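Local coordinates for lipopolysaccharide biosynthesis protein wbpB (Thermus thermophilus, PDB 3O9Z) that probably acts as an NAD-dependent sugar dehydrogenase in the biosynthesis of 2,3-diacetamido-2,3-dideoxy-D-mannuronic acid, binding NAD and alpha-ketoglutarate, at residues T38-V43 against A50-E55; I78-P81 against P87-R90; A22-G27 against S45-A50. One frame throughout, in Å; residues are numbered along the deposited sequence.

Contact 1. Residues T38-V43 against A50-E55. With NAD (nicotinamide-adenine-dinucleotide), chain H.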
loop_
_atom_site.group_PDB
_atom_site.type_symbol
_atom_site.label_atom_id
_atom_site.label_comp_id
_atom_site.label_asym_id
_atom_site.label_seq_id
_atom_site.Cartn_x
_atom_site.Cartn_y
_atom_site.Cartn_z
ATOM N N THR A 38 -7.071 2.235 5.976
ATOM C CA THR A 38 -7.667 2.487 7.277
ATOM C C THR A 38 -8.331 3.852 7.386
ATOM O O THR A 38 -8.707 4.271 8.502
ATOM C CB THR A 38 -6.659 2.378 8.417
ATOM O OG1 THR A 38 -5.712 3.438 8.236
ATOM C CG2 THR A 38 -5.877 1.084 8.394
ATOM N N ASN A 39 -8.507 4.500 6.231
ATOM C CA ASN A 39 -9.264 5.744 6.227
ATOM C C ASN A 39 -10.773 5.595 6.305
ATOM O O ASN A 39 -11.499 5.849 5.347
ATOM C CB ASN A 39 -8.757 6.666 5.073
ATOM C CG ASN A 39 -8.946 6.080 3.679
ATOM O OD1 ASN A 39 -9.251 6.817 2.740
ATOM N ND2 ASN A 39 -8.675 4.818 3.503
ATOM N N VAL A 40 -11.222 5.031 7.429
ATOM C CA VAL A 40 -12.572 4.507 7.595
ATOM C C VAL A 40 -13.295 5.145 8.761
ATOM O O VAL A 40 -14.367 4.693 9.185
ATOM C CB VAL A 40 -12.538 2.977 7.812
ATOM C CG1 VAL A 40 -11.833 2.248 6.679
ATOM C CG2 VAL A 40 -11.879 2.620 9.177
ATOM N N GLY A 41 -12.765 6.242 9.290
ATOM C CA GLY A 41 -13.377 6.852 10.492
ATOM C C GLY A 41 -14.861 7.193 10.460
ATOM O O GLY A 41 -15.537 7.311 11.490
ATOM N N LEU A 42 -15.413 7.335 9.258
ATOM C CA LEU A 42 -16.841 7.514 9.107
ATOM C C LEU A 42 -17.659 6.419 9.778
ATOM O O LEU A 42 -18.802 6.649 10.147
ATOM C CB LEU A 42 -17.247 7.560 7.629
ATOM C CG LEU A 42 -18.067 8.756 7.167
ATOM C CD1 LEU A 42 -18.697 8.407 5.809
ATOM C CD2 LEU A 42 -19.123 9.168 8.176
ATOM N N VAL A 43 -17.088 5.231 9.913
ATOM C CA VAL A 43 -17.846 4.064 10.372
ATOM C C VAL A 43 -18.369 4.255 11.806
ATOM O O VAL A 43 -19.431 3.731 12.173
ATOM C CB VAL A 43 -17.022 2.758 10.251
ATOM C CG1 VAL A 43 -15.835 2.696 11.244
ATOM C CG2 VAL A 43 -17.897 1.526 10.533
ATOM N N ALA A 50 -18.344 -2.073 15.673
ATOM C CA ALA A 50 -17.939 -3.061 14.690
ATOM C C ALA A 50 -16.454 -3.370 14.788
ATOM O O ALA A 50 -15.621 -2.459 14.988
ATOM C CB ALA A 50 -18.258 -2.570 13.268
ATOM N N GLU A 51 -16.075 -4.620 14.616
ATOM C CA GLU A 51 -14.694 -5.032 14.524
ATOM C C GLU A 51 -14.135 -4.536 13.178
ATOM O O GLU A 51 -14.880 -4.346 12.214
ATOM C CB GLU A 51 -14.459 -6.554 14.631
ATOM C CG GLU A 51 -14.875 -7.266 15.929
ATOM C CD GLU A 51 -14.313 -6.734 17.227
ATOM O OE1 GLU A 51 -15.079 -6.772 18.218
ATOM O OE2 GLU A 51 -13.114 -6.373 17.268
ATOM N N PHE A 52 -12.815 -4.445 13.088
ATOM C CA PHE A 52 -12.197 -3.932 11.869
ATOM C C PHE A 52 -10.894 -4.671 11.598
ATOM O O PHE A 52 -10.098 -4.928 12.513
ATOM C CB PHE A 52 -11.943 -2.404 11.938
ATOM C CG PHE A 52 -11.246 -1.876 10.701
ATOM C CD1 PHE A 52 -11.986 -1.719 9.527
ATOM C CD2 PHE A 52 -9.854 -1.750 10.638
ATOM C CE1 PHE A 52 -11.374 -1.316 8.355
ATOM C CE2 PHE A 52 -9.221 -1.332 9.454
ATOM C CZ PHE A 52 -9.994 -1.132 8.314
ATOM N N PHE A 53 -10.655 -5.054 10.345
ATOM C CA PHE A 53 -9.474 -5.756 9.928
ATOM C C PHE A 53 -8.865 -5.108 8.687
ATOM O O PHE A 53 -9.645 -4.684 7.801
ATOM C CB PHE A 53 -9.838 -7.227 9.566
ATOM C CG PHE A 53 -10.363 -7.983 10.761
ATOM C CD1 PHE A 53 -9.489 -8.746 11.511
ATOM C CD2 PHE A 53 -11.707 -7.854 11.105
ATOM C CE1 PHE A 53 -9.969 -9.403 12.664
ATOM C CE2 PHE A 53 -12.186 -8.494 12.287
ATOM C CZ PHE A 53 -11.276 -9.232 13.041
ATOM N N THR A 54 -7.538 -5.077 8.627
ATOM C CA THR A 54 -6.842 -4.742 7.390
ATOM C C THR A 54 -6.359 -5.979 6.611
ATOM O O THR A 54 -6.057 -5.865 5.422
ATOM C CB THR A 54 -5.599 -3.850 7.659
ATOM O OG1 THR A 54 -4.718 -4.571 8.535
ATOM C CG2 THR A 54 -6.004 -2.501 8.254
ATOM N N GLU A 55 -6.258 -7.151 7.249
ATOM C CA GLU A 55 -5.697 -8.353 6.617
ATOM C C GLU A 55 -6.866 -9.319 6.326
ATOM O O GLU A 55 -7.605 -9.747 7.228
ATOM C CB GLU A 55 -4.761 -9.104 7.592
ATOM C CG GLU A 55 -3.773 -8.137 8.262
ATOM C CD GLU A 55 -2.955 -7.358 7.270
ATOM O OE1 GLU A 55 -2.780 -6.140 7.476
ATOM O OE2 GLU A 55 -2.483 -7.914 6.268
HETATM P PA NAD H . -7.241 9.276 7.619
HETATM O O1A NAD H . -8.697 9.090 7.429
HETATM O O2A NAD H . -6.332 8.129 8.012
HETATM O O5B NAD H . -6.836 9.908 6.229
HETATM C C5B NAD H . -5.467 10.126 6.060
HETATM C C4B NAD H . -5.200 10.300 4.545
HETATM O O4B NAD H . -3.812 10.658 4.318
HETATM C C3B NAD H . -5.367 8.925 3.858
HETATM O O3B NAD H . -6.329 8.974 2.799
HETATM C C2B NAD H . -3.937 8.531 3.412
HETATM O O2B NAD H . -3.874 7.707 2.232
HETATM C C1B NAD H . -3.390 9.961 3.147
HETATM N N9A NAD H . -1.935 9.999 3.049
HETATM C C8A NAD H . -0.977 9.144 3.502
HETATM N N7A NAD H . 0.196 9.601 3.111
HETATM C C5A NAD H . -0.016 10.737 2.347
HETATM C C6A NAD H . 0.842 11.633 1.646
HETATM N N6A NAD H . 2.206 11.439 1.573
HETATM N N1A NAD H . 0.216 12.616 1.023
HETATM C C2A NAD H . -1.089 12.831 0.974
HETATM N N3A NAD H . -1.932 12.033 1.608
HETATM C C4A NAD H . -1.380 11.035 2.311
HETATM O O3 NAD H . -6.956 10.424 8.726
HETATM P PN NAD H . -7.839 11.712 9.059
HETATM O O1N NAD H . -8.677 11.418 10.288
HETATM O O2N NAD H . -8.509 12.275 7.867
HETATM O O5D NAD H . -6.691 12.652 9.658
HETATM C C5D NAD H . -6.126 13.507 8.691
HETATM C C4D NAD H . -5.388 14.642 9.427
HETATM O O4D NAD H . -6.472 15.473 9.895
HETATM C C3D NAD H . -4.497 14.286 10.627
HETATM O O3D NAD H . -3.436 15.275 10.721
HETATM C C2D NAD H . -5.480 14.455 11.792
HETATM O O2D NAD H . -4.847 14.789 13.036
HETATM C C1D NAD H . -6.398 15.602 11.324
HETATM N N1N NAD H . -7.745 15.558 11.901
HETATM C C2N NAD H . -8.216 16.650 12.409
HETATM C C3N NAD H . -9.473 16.777 12.964
HETATM C C7N NAD H . -9.891 18.071 13.524
HETATM O O7N NAD H . -9.390 19.179 13.227
HETATM N N7N NAD H . -10.844 18.016 14.434
HETATM C C4N NAD H . -10.272 15.621 12.992
HETATM C C5N NAD H . -9.748 14.488 12.377
HETATM C C6N NAD H . -8.471 14.431 11.824
#
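V40 lays its two methyl groups against the phenyl ring of F52, joining the loop that follows strand 29-34 of the Rossmann fold to an edge strand of its sheet within the chain, 51-53. CG2 of V40 sits 4.0 Å above one ring face, offset toward the rim, while V40 CG1 reaches F52 CE1 at 4.0 Å. The side chains approach from opposite directions. F52 holds CG anti to its backbone N (chi1 177°), which carries the ring across to the loop and close to the side chain of D35, an NAD-binding residue. A second apolar touch lies further along, where T38 CG2 meets T54 CG2 at 3.6 Å. In both threonines CG2 lies beside the backbone N, which points the two methyls at each other. The hydroxyl of T54 is engaged separately, OG1 donating to E55 OE1 over 2.7 Å. An alanine in place of T54 lacks both CG2 and OG1, and would probably leave T38 CG2 without its apolar mate and E55 OE1 without the threonine hydroxyl.

The loop also borders a cofactor held by the second subunit: its NAD is hydrogen-bonded to residues of that subunit, yet N39 CB comes within 3.4 Å of NAD O1A. W165 of the second subunit packs on V40, and NZ of K168 of that subunit hydrogen-bonds to F52 O. At the far end, E55 occupies the N-cap position of helix 56-68, and T54 OG1 meets its carboxylate on the anti side, 31° out of the plane.

Contact 2. Residues I78-P81 against P87-R90; sequences IASP and PQIR. With NAD (nicotinamide-adenine-dinucleotide), chain E.
S80 and Q88 meet through a hydrogen bond that steadies an amide beside the adenine of NAD. S80 OG donates to Q88 OE1 over 2.8 Å, with a C=O...donor angle of 127°. The hydroxyl stands 52° above the carbonyl plane and so does not lie on a lone pair. On the other arm of the amide, Q88 NE2 lies 3.1 Å from N1A of the adenine. Q88 is a known NAD-binding residue, and its position is consistent with a general device, in which protein hydroxyls hold OE1 while NE2 faces the adenine. Its side chain runs extended beyond CG (chi2 -173°), reaching from the helix to the loop. Alongside the amide, I78 CG2 comes within 3.5 Å of Q88 OE1, and I78 CD1 touches I89 CG1 at 3.6 Å, the two isoleucines crossing at about a right angle.

The loop makes its own contacts with the dinucleotide. P81 CD approaches the ribose oxygen O4B at 3.4 Å, and S80 O lies 3.2 Å from O3D of the second ribose. The same S80 carbonyl accepts a bond from H85.

Further out, T9 OG1 also bonds to Q88 OE1, so two hydroxyls grip this buried oxygen and help fix the rotation of the amide. Q88 NE2 has a second partner too, since E57 of the third subunit takes a hydrogen bond from it.

I78 ends strand 75-78, between strands 5-9 and 98-101 in the Rossmann sheet, and helix 85-94 packs against it. I89 reaches on to strand 98-101 and to L115 of helix 109-122.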
loop_
_atom_site.group_PDB
_atom_site.type_symbol
_atom_site.label_atom_id
_atom_site.label_comp_id
_atom_site.label_asym_id
_atom_site.label_seq_id
_atom_site.Cartn_x
_atom_site.Cartn_y
_atom_site.Cartn_z
ATOM N N ILE A 78 -20.118 -6.693 -0.158
ATOM C CA ILE A 78 -18.821 -6.638 -0.827
ATOM C C ILE A 78 -18.770 -5.359 -1.670
ATOM O O ILE A 78 -19.456 -5.218 -2.677
ATOM C CB ILE A 78 -18.556 -7.896 -1.713
ATOM C CG1 ILE A 78 -18.412 -9.111 -0.779
ATOM C CG2 ILE A 78 -17.369 -7.773 -2.626
ATOM C CD1 ILE A 78 -18.521 -10.478 -1.528
ATOM N N ALA A 79 -17.928 -4.430 -1.224
ATOM C CA ALA A 79 -17.732 -3.130 -1.919
ATOM C C ALA A 79 -16.262 -2.936 -2.276
ATOM O O ALA A 79 -15.780 -1.782 -2.325
ATOM C CB ALA A 79 -18.279 -2.008 -1.073
ATOM N N SER A 80 -15.521 -4.005 -2.506
ATOM C CA SER A 80 -14.130 -4.023 -2.943
ATOM C C SER A 80 -14.014 -3.825 -4.462
ATOM O O SER A 80 -15.060 -3.851 -5.151
ATOM C CB SER A 80 -13.489 -5.341 -2.500
ATOM O OG SER A 80 -14.285 -6.399 -3.078
ATOM N N PRO A 81 -12.789 -3.640 -4.999
ATOM C CA PRO A 81 -12.576 -3.586 -6.463
ATOM C C PRO A 81 -13.084 -4.860 -7.152
ATOM O O PRO A 81 -13.192 -5.931 -6.516
ATOM C CB PRO A 81 -11.062 -3.486 -6.617
ATOM C CG PRO A 81 -10.642 -2.721 -5.331
ATOM C CD PRO A 81 -11.531 -3.340 -4.274
ATOM N N PRO A 87 -13.451 -13.780 -5.513
ATOM C CA PRO A 87 -12.841 -14.524 -4.384
ATOM C C PRO A 87 -13.440 -14.152 -3.045
ATOM O O PRO A 87 -13.322 -14.969 -2.102
ATOM C CB PRO A 87 -11.348 -14.248 -4.505
ATOM C CG PRO A 87 -11.322 -12.886 -5.241
ATOM C CD PRO A 87 -12.435 -13.045 -6.284
ATOM N N GLN A 88 -13.996 -12.943 -2.877
ATOM C CA GLN A 88 -14.677 -12.569 -1.651
ATOM C C GLN A 88 -16.042 -13.215 -1.470
ATOM O O GLN A 88 -16.477 -13.517 -0.367
ATOM C CB GLN A 88 -14.740 -11.040 -1.372
ATOM C CG GLN A 88 -13.341 -10.477 -1.208
ATOM C CD GLN A 88 -13.323 -9.040 -0.780
ATOM O OE1 GLN A 88 -14.234 -8.265 -1.047
ATOM N NE2 GLN A 88 -12.268 -8.718 -0.029
ATOM N N ILE A 89 -16.726 -13.420 -2.604
ATOM C CA ILE A 89 -17.926 -14.249 -2.587
ATOM C C ILE A 89 -17.519 -15.712 -2.287
ATOM O O ILE A 89 -18.191 -16.300 -1.440
ATOM C CB ILE A 89 -18.611 -14.182 -3.954
ATOM C CG1 ILE A 89 -19.232 -12.792 -4.220
ATOM C CG2 ILE A 89 -19.683 -15.287 -4.022
ATOM C CD1 ILE A 89 -19.413 -12.537 -5.743
ATOM N N ARG A 90 -16.391 -16.215 -2.780
ATOM C CA ARG A 90 -15.973 -17.600 -2.411
ATOM C C ARG A 90 -15.723 -17.607 -0.889
ATOM O O ARG A 90 -16.018 -18.605 -0.211
ATOM C CB ARG A 90 -14.683 -17.979 -3.126
ATOM C CG ARG A 90 -14.886 -18.147 -4.633
ATOM C CD ARG A 90 -15.282 -19.518 -5.044
ATOM N NE ARG A 90 -14.350 -20.546 -4.576
ATOM C CZ ARG A 90 -13.390 -21.109 -5.310
ATOM N NH1 ARG A 90 -12.635 -22.059 -4.772
ATOM N NH2 ARG A 90 -13.168 -20.801 -6.586
HETATM P PA NAD E . -13.031 2.859 -4.144
HETATM O O1A NAD E . -13.503 4.173 -3.647
HETATM O O2A NAD E . -11.702 2.696 -4.899
HETATM O O5B NAD E . -13.037 2.003 -2.817
HETATM C C5B NAD E . -12.545 0.699 -2.956
HETATM C C4B NAD E . -12.193 0.167 -1.546
HETATM O O4B NAD E . -11.856 -1.244 -1.595
HETATM C C3B NAD E . -10.902 0.881 -1.058
HETATM O O3B NAD E . -11.104 1.519 0.220
HETATM C C2B NAD E . -9.832 -0.224 -1.032
HETATM O O2B NAD E . -8.824 -0.065 -0.023
HETATM C C1B NAD E . -10.766 -1.420 -0.681
HETATM N N9A NAD E . -10.093 -2.711 -0.980
HETATM C C8A NAD E . -9.050 -3.079 -1.774
HETATM N N7A NAD E . -8.796 -4.379 -1.649
HETATM C C5A NAD E . -9.635 -4.871 -0.680
HETATM C C6A NAD E . -9.845 -6.164 -0.068
HETATM N N6A NAD E . -9.049 -7.224 -0.410
HETATM N N1A NAD E . -10.829 -6.163 0.824
HETATM C C2A NAD E . -11.634 -5.188 1.223
HETATM N N3A NAD E . -11.438 -3.957 0.683
HETATM C C4A NAD E . -10.490 -3.841 -0.255
HETATM O O3 NAD E . -14.166 2.234 -5.082
HETATM P PN NAD E . -15.725 2.341 -5.049
HETATM O O1N NAD E . -16.164 3.399 -6.061
HETATM O O2N NAD E . -16.212 2.443 -3.630
HETATM O O5D NAD E . -16.188 0.990 -5.765
HETATM C C5D NAD E . -16.312 -0.095 -4.879
HETATM C C4D NAD E . -17.208 -1.122 -5.595
HETATM O O4D NAD E . -18.520 -0.520 -5.636
HETATM C C3D NAD E . -16.811 -1.483 -7.034
HETATM O O3D NAD E . -17.259 -2.861 -7.241
HETATM C C2D NAD E . -17.744 -0.567 -7.844
HETATM O O2D NAD E . -18.068 -1.111 -9.114
HETATM C C1D NAD E . -19.004 -0.399 -6.986
HETATM N N1N NAD E . -19.703 0.863 -7.225
HETATM C C2N NAD E . -21.002 0.853 -7.431
HETATM C C3N NAD E . -21.771 1.978 -7.650
HETATM C C7N NAD E . -23.201 1.758 -7.934
HETATM O O7N NAD E . -23.798 0.725 -7.561
HETATM N N7N NAD E . -23.811 2.798 -8.490
HETATM C C4N NAD E . -21.112 3.215 -7.623
HETATM C C5N NAD E . -19.751 3.200 -7.315
HETATM C C6N NAD E . -19.039 2.023 -7.097
#

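Contact 3. Residues A22-G27 against S45-A50; sequences AIKEVG and SFFPEA
K24 carries its ammonium group over one face of the F47 ring in a cation-pi contact. NZ of K24 lies 3.9 Å from the centroid of the F47 ring and 22° off the ring normal, displaced a little toward the rim. The lysine starts with CG anti to its backbone N (chi1 167°) and then bends at each later torsion, a folded course that brings NZ above the ring, the two side chains running antiparallel past one another.

The buried part of the contact is apolar. There I23 CG2 reaches F47 CZ at 3.6 Å, obliquely to the ring, and I23 is buried. F47 thus touches a buried methyl, I23 CG2, and an exposed ammonium group, K24 NZ. The solvent side is held less specifically: K24 is exposed, and its NZ, though 2.8 Å from F46 O, has too poor an angle for a hydrogen bond. Proximity to that carbonyl is nonetheless likely to be electrostatically agreeable to the ammonium group.

The backbones that hold these side chains both turn nearby: helix 16-25 ends in a Schellman motif with G27 as C-prime residue, and F47 opens a type I beta turn that closes at A50. I23 continues onto Y270 of helix 266-274, while F47 rests on L30 of strand 29-34.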
loop_
_atom_site.group_PDB
_atom_site.type_symbol
_atom_site.label_atom_id
_atom_site.label_comp_id
_atom_site.label_asym_id
_atom_site.label_seq_id
_atom_site.Cartn_x
_atom_site.Cartn_y
_atom_site.Cartn_z
ATOM N N ALA A 22 -27.604 1.540 4.219
ATOM C CA ALA A 22 -28.576 0.475 3.922
ATOM C C ALA A 22 -28.677 -0.531 5.071
ATOM O O ALA A 22 -29.768 -0.989 5.431
ATOM C CB ALA A 22 -28.186 -0.284 2.629
ATOM N N ILE A 23 -27.540 -0.967 5.594
ATOM C CA ILE A 23 -27.545 -1.918 6.700
ATOM C C ILE A 23 -28.298 -1.330 7.880
ATOM O O ILE A 23 -29.098 -2.030 8.503
ATOM C CB ILE A 23 -26.100 -2.274 7.115
ATOM C CG1 ILE A 23 -25.444 -3.096 6.011
ATOM C CG2 ILE A 23 -26.068 -3.066 8.448
ATOM C CD1 ILE A 23 -23.928 -3.258 6.155
ATOM N N LYS A 24 -28.014 -0.074 8.200
ATOM C CA LYS A 24 -28.763 0.669 9.215
ATOM C C LYS A 24 -30.271 0.579 8.937
ATOM O O LYS A 24 -31.044 0.047 9.754
ATOM C CB LYS A 24 -28.292 2.125 9.209
ATOM C CG LYS A 24 -29.157 3.108 9.961
ATOM C CD LYS A 24 -28.484 3.414 11.276
ATOM C CE LYS A 24 -27.972 2.136 11.923
ATOM N NZ LYS A 24 -26.656 2.386 12.565
ATOM N N GLU A 25 -30.665 1.099 7.774
ATOM C CA GLU A 25 -32.067 1.297 7.422
ATOM C C GLU A 25 -32.825 -0.030 7.306
ATOM O O GLU A 25 -34.027 -0.063 7.516
ATOM C CB GLU A 25 -32.196 2.171 6.160
ATOM C CG GLU A 25 -31.660 3.576 6.374
ATOM C CD GLU A 25 -31.879 4.551 5.226
ATOM O OE1 GLU A 25 -32.047 4.128 4.059
ATOM O OE2 GLU A 25 -31.806 5.770 5.485
ATOM N N VAL A 26 -32.164 -1.151 7.055
ATOM C CA VAL A 26 -32.876 -2.426 7.101
ATOM C C VAL A 26 -32.841 -3.126 8.477
ATOM O O VAL A 26 -33.265 -4.278 8.598
ATOM C CB VAL A 26 -32.406 -3.406 6.013
ATOM C CG1 VAL A 26 -32.634 -2.837 4.603
ATOM C CG2 VAL A 26 -30.951 -3.862 6.230
ATOM N N GLY A 27 -32.290 -2.458 9.490
ATOM C CA GLY A 27 -32.205 -3.005 10.857
ATOM C C GLY A 27 -31.163 -4.081 11.074
ATOM O O GLY A 27 -31.291 -4.927 11.970
ATOM N N SER A 45 -19.818 6.766 13.033
ATOM C CA SER A 45 -21.100 7.463 13.051
ATOM C C SER A 45 -22.254 6.515 12.723
ATOM O O SER A 45 -23.407 6.915 12.855
ATOM C CB SER A 45 -21.086 8.649 12.084
ATOM O OG SER A 45 -20.967 8.178 10.755
ATOM N N PHE A 46 -21.951 5.280 12.328
ATOM C CA PHE A 46 -22.991 4.291 12.012
ATOM C C PHE A 46 -22.975 3.110 12.977
ATOM O O PHE A 46 -24.019 2.699 13.510
ATOM C CB PHE A 46 -22.814 3.725 10.584
ATOM C CG PHE A 46 -23.087 4.720 9.482
ATOM C CD1 PHE A 46 -24.353 4.834 8.911
ATOM C CD2 PHE A 46 -22.073 5.548 9.037
ATOM C CE1 PHE A 46 -24.582 5.744 7.902
ATOM C CE2 PHE A 46 -22.293 6.474 8.032
ATOM C CZ PHE A 46 -23.557 6.570 7.468
ATOM N N PHE A 47 -21.808 2.481 13.103
ATOM C CA PHE A 47 -21.653 1.246 13.853
ATOM C C PHE A 47 -20.378 1.330 14.675
ATOM O O PHE A 47 -19.359 0.717 14.336
ATOM C CB PHE A 47 -21.631 0.007 12.923
ATOM C CG PHE A 47 -22.947 -0.247 12.240
ATOM C CD1 PHE A 47 -23.978 -0.841 12.947
ATOM C CD2 PHE A 47 -23.155 0.176 10.928
ATOM C CE1 PHE A 47 -25.223 -1.048 12.319
ATOM C CE2 PHE A 47 -24.377 -0.020 10.301
ATOM C CZ PHE A 47 -25.415 -0.632 10.997
ATOM N N PRO A 48 -20.451 2.079 15.789
ATOM C CA PRO A 48 -19.251 2.359 16.571
ATOM C C PRO A 48 -18.658 1.170 17.325
ATOM O O PRO A 48 -17.563 1.305 17.859
ATOM C CB PRO A 48 -19.732 3.426 17.566
ATOM C CG PRO A 48 -21.191 3.179 17.721
ATOM C CD PRO A 48 -21.635 2.775 16.316
ATOM N N GLU A 49 -19.274 -0.015 17.286
ATOM C CA GLU A 49 -18.744 -1.227 17.937
ATOM C C GLU A 49 -18.257 -2.346 16.985
ATOM O O GLU A 49 -17.753 -3.408 17.382
ATOM C CB GLU A 49 -19.766 -1.753 18.969
ATOM C CG GLU A 49 -19.733 -0.906 20.248
ATOM C CD GLU A 49 -20.843 -1.169 21.248
ATOM O OE1 GLU A 49 -21.664 -2.089 21.045
ATOM O OE2 GLU A 49 -20.898 -0.419 22.247
ATOM N N ALA A 50 -18.344 -2.073 15.673
ATOM C CA ALA A 50 -17.939 -3.061 14.690
ATOM C C ALA A 50 -16.454 -3.370 14.788
ATOM O O ALA A 50 -15.621 -2.459 14.988
ATOM C CB ALA A 50 -18.258 -2.570 13.268
#

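All three contacts belong to the NAD-binding Rossmann domain. Contacts 1 and 3 interleave along the chain, in the order 22-27, 38-43, 45-50, 50-55, and share A50; their centres lie 13 Å apart. Together they fasten the connection between strands 29-34 and 51-53, at the sheet's edge, to itself and to helix 16-25. Contact 2 follows later, at the end of strand 75-78, the loop after it and helix 85-94, with its centre 16 Å from contact 1 and 20 Å from contact 3. It lies in the chain's own NAD pocket, whereas contact 1 borders the NAD of the second subunit and contact 3 stands apart from both, consistent with the NAD sites lying close to subunit interfaces.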